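PDB 3R0E: lectin from Remusatia vivipara, which probably binds mannose and, as the second bulb-type (beta-prism II) domain of a longer lectin, probably helps to agglutinate rabbit erythrocytes. Local coordinates for residues Lys24-Val29 / Leu36-Gly41. Numbering follows the deposited sequence.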
ATOM      1  N   LYS B  24       2.976  -0.106  12.782  1.00 34.69           N
ATOM      2  CA  LYS B  24       3.625  -0.712  13.947  1.00 35.62           C
ATOM      3  C   LYS B  24       4.226   0.305  14.918  1.00 35.41           C
ATOM      4  O   LYS B  24       3.866   0.326  16.100  1.00 35.59           O
ATOM      5  CB  LYS B  24       4.718  -1.674  13.478  1.00 36.39           C
ATOM      6  CG  LYS B  24       4.776  -2.988  14.257  1.00 38.75           C
ATOM      7  CD  LYS B  24       5.784  -3.961  13.619  1.00 41.86           C
ATOM      8  CE  LYS B  24       5.337  -5.419  13.773  1.00 44.20           C
ATOM      9  NZ  LYS B  24       4.021  -5.705  13.087  1.00 44.72           N
ATOM     10  N   ASN B  25       5.130   1.146  14.412  1.00 34.79           N
ATOM     11  CA  ASN B  25       5.833   2.135  15.241  1.00 34.11           C
ATOM     12  C   ASN B  25       5.631   3.585  14.799  1.00 33.13           C
ATOM     13  O   ASN B  25       6.321   4.487  15.281  1.00 32.98           O
ATOM     14  CB  ASN B  25       7.337   1.813  15.288  1.00 34.49           C
ATOM     15  CG  ASN B  25       7.636   0.524  16.039  1.00 35.86           C
ATOM     16  OD1 ASN B  25       8.214  -0.407  15.481  1.00 38.13           O
ATOM     17  ND2 ASN B  25       7.228   0.460  17.306  1.00 36.47           N
ATOM     18  N   HIS B  26       4.687   3.805  13.888  1.00 32.10           N
ATOM     19  CA  HIS B  26       4.530   5.102  13.234  1.00 30.82           C
ATOM     20  C   HIS B  26       3.075   5.503  13.052  1.00 30.67           C
ATOM     21  O   HIS B  26       2.201   4.649  12.922  1.00 30.58           O
ATOM     22  CB  HIS B  26       5.207   5.089  11.864  1.00 30.56           C
ATOM     23  CG  HIS B  26       6.638   4.654  11.900  1.00 29.82           C
ATOM     24  ND1 HIS B  26       7.685   5.545  12.003  1.00 29.52           N
ATOM     25  CD2 HIS B  26       7.192   3.422  11.863  1.00 28.50           C
ATOM     26  CE1 HIS B  26       8.824   4.879  12.013  1.00 28.97           C
ATOM     27  NE2 HIS B  26       8.552   3.590  11.931  1.00 28.67           N
ATOM     28  N   GLN B  27       2.844   6.813  13.024  1.00 30.36           N
ATOM     29  CA  GLN B  27       1.539   7.399  12.763  1.00 30.50           C
ATOM     30  C   GLN B  27       1.687   8.564  11.795  1.00 29.80           C
ATOM     31  O   GLN B  27       2.642   9.331  11.874  1.00 29.52           O
ATOM     32  CB  GLN B  27       0.899   7.933  14.050  1.00 30.93           C
ATOM     33  CG  GLN B  27       0.416   6.876  15.037  1.00 34.18           C
ATOM     34  CD  GLN B  27      -0.513   7.462  16.101  1.00 38.28           C
ATOM     35  OE1 GLN B  27      -0.214   8.491  16.714  1.00 40.90           O
ATOM     36  NE2 GLN B  27      -1.647   6.810  16.317  1.00 39.78           N
ATOM     37  N   LEU B  28       0.724   8.692  10.886  1.00 29.19           N
ATOM     38  CA  LEU B  28       0.664   9.822   9.985  1.00 28.29           C
ATOM     39  C   LEU B  28      -0.682  10.523  10.199  1.00 28.14           C
ATOM     40  O   LEU B  28      -1.727   9.969   9.879  1.00 28.08           O
ATOM     41  CB  LEU B  28       0.829   9.344   8.542  1.00 27.90           C
ATOM     42  CG  LEU B  28       0.774  10.401   7.443  1.00 27.04           C
ATOM     43  CD1 LEU B  28       1.952  11.372   7.548  1.00 25.33           C
ATOM     44  CD2 LEU B  28       0.727   9.726   6.091  1.00 25.39           C
ATOM     45  N   VAL B  29      -0.630  11.745  10.735  1.00 27.91           N
ATOM     46  CA  VAL B  29      -1.808  12.455  11.247  1.00 27.46           C
ATOM     47  C   VAL B  29      -2.060  13.755  10.493  1.00 27.70           C
ATOM     48  O   VAL B  29      -1.187  14.621  10.412  1.00 27.95           O
ATOM     49  CB  VAL B  29      -1.675  12.784  12.781  1.00 27.40           C
ATOM     50  CG1 VAL B  29      -2.980  13.304  13.338  1.00 27.81           C
ATOM     51  CG2 VAL B  29      -1.219  11.564  13.596  1.00 26.45           C
ATOM     52  N   LEU B  36       0.501  18.126   8.486  1.00 28.89           N
ATOM     53  CA  LEU B  36       0.464  16.681   8.288  1.00 28.18           C
ATOM     54  C   LEU B  36       1.752  16.134   8.852  1.00 28.25           C
ATOM     55  O   LEU B  36       2.825  16.484   8.367  1.00 28.54           O
ATOM     56  CB  LEU B  36       0.332  16.328   6.804  1.00 28.07           C
ATOM     57  CG  LEU B  36       0.322  14.841   6.427  1.00 26.13           C
ATOM     58  CD1 LEU B  36      -0.952  14.166   6.911  1.00 24.60           C
ATOM     59  CD2 LEU B  36       0.506  14.656   4.925  1.00 22.58           C
ATOM     60  N   VAL B  37       1.653  15.290   9.878  1.00 27.95           N
ATOM     61  CA  VAL B  37       2.842  14.853  10.599  1.00 27.73           C
ATOM     62  C   VAL B  37       2.986  13.338  10.703  1.00 27.97           C
ATOM     63  O   VAL B  37       2.075  12.634  11.169  1.00 27.87           O
ATOM     64  CB  VAL B  37       2.938  15.493  12.030  1.00 28.15           C
ATOM     65  CG1 VAL B  37       4.242  15.097  12.718  1.00 26.59           C
ATOM     66  CG2 VAL B  37       2.816  17.024  11.969  1.00 27.83           C
ATOM     67  N   LEU B  38       4.149  12.855  10.271  1.00 27.68           N
ATOM     68  CA  LEU B  38       4.527  11.480  10.449  1.00 28.31           C
ATOM     69  C   LEU B  38       5.341  11.390  11.734  1.00 28.70           C
ATOM     70  O   LEU B  38       6.446  11.917  11.810  1.00 28.85           O
ATOM     71  CB  LEU B  38       5.312  10.984   9.222  1.00 28.15           C
ATOM     72  CG  LEU B  38       6.084   9.652   9.154  1.00 28.82           C
ATOM     73  CD1 LEU B  38       5.773   8.628  10.230  1.00 29.11           C
ATOM     74  CD2 LEU B  38       5.917   9.020   7.778  1.00 29.56           C
ATOM     75  N   TYR B  39       4.774  10.738  12.744  1.00 28.60           N
ATOM     76  CA  TYR B  39       5.451  10.548  14.019  1.00 28.77           C
ATOM     77  C   TYR B  39       6.212   9.247  14.033  1.00 28.93           C
ATOM     78  O   TYR B  39       5.680   8.201  13.649  1.00 29.19           O
ATOM     79  CB  TYR B  39       4.450  10.564  15.177  1.00 28.53           C
ATOM     80  CG  TYR B  39       3.884  11.930  15.426  1.00 29.07           C
ATOM     81  CD1 TYR B  39       4.590  12.876  16.169  1.00 28.50           C
ATOM     82  CD2 TYR B  39       2.654  12.298  14.885  1.00 29.60           C
ATOM     83  CE1 TYR B  39       4.074  14.145  16.382  1.00 28.98           C
ATOM     84  CE2 TYR B  39       2.129  13.559  15.099  1.00 30.00           C
ATOM     85  CZ  TYR B  39       2.838  14.476  15.851  1.00 29.80           C
ATOM     86  OH  TYR B  39       2.314  15.735  16.039  1.00 29.90           O
ATOM     87  N   GLY B  40       7.455   9.312  14.496  1.00 29.05           N
ATOM     88  CA  GLY B  40       8.300   8.134  14.612  1.00 29.34           C
ATOM     89  C   GLY B  40       9.456   8.203  13.641  1.00 29.70           C
ATOM     90  O   GLY B  40       9.487   9.059  12.756  1.00 29.21           O
ATOM     91  N   GLY B  41      10.407   7.290  13.810  1.00 30.20           N
ATOM     92  CA  GLY B  41      11.626   7.303  13.028  1.00 31.00           C
ATOM     93  C   GLY B  41      12.637   8.290  13.594  1.00 32.07           C
ATOM     94  O   GLY B  41      12.367   9.004  14.566  1.00 31.91           O
TER
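Q27-V29 and L36-Y39 run antiparallel, their axes 4.6 Å apart at an angle of 168°, as the two central strands of a four-stranded sheet. Q27 and Y39 form one hydrogen-bonded pair: the N of Q27 reaches a lone pair of the O of Y39 in the carbonyl plane, at 3.2 Å, while the N of Y39 meets the O of Q27 nearly end-on at 2.7 Å. V29 and V37 form the second, N of V29 lying 2.9 Å from O of V37 and tilted 32° from its carbonyl plane, and N of V37 returning a bond to O of V29. Between them L28 and L38 are a non-hydrogen-bonded pair, their CA atoms drawn in to 4.2 Å. Both leucines turn to the same face, where branched apolar chains suit their neighbours: L28 packs on L90 and L92, L38 on L92, W45 and an apolar side chain of another protein chain. With its CG anti to the backbone N (chi1 179°), L28 brings CD1 to 3.8 Å from CB of L38, the two side chains crossing at about a right angle. The other face carries Q27, V29, V37 and Y39. Here CG2 of V29 abuts the ring edge of Y39, 4.1 Å from CD2, and CG1 of V37 lies over one ring face toward its rim. Beyond the strand, H26 brings ND1 and CE1 obliquely against the slim backbone of G40 and G41, ND1 being 3.6 Å from C of G40; this nitrogen is buried without a polar partner in the model. Y39, whose OH is hydrogen-bonded to NE2 of Q31, belongs to a mannose site inferred by similarity, so this hairpin probably presents a sugar-binding tyrosine from a valine-lined face while its leucines pack on the opposite one.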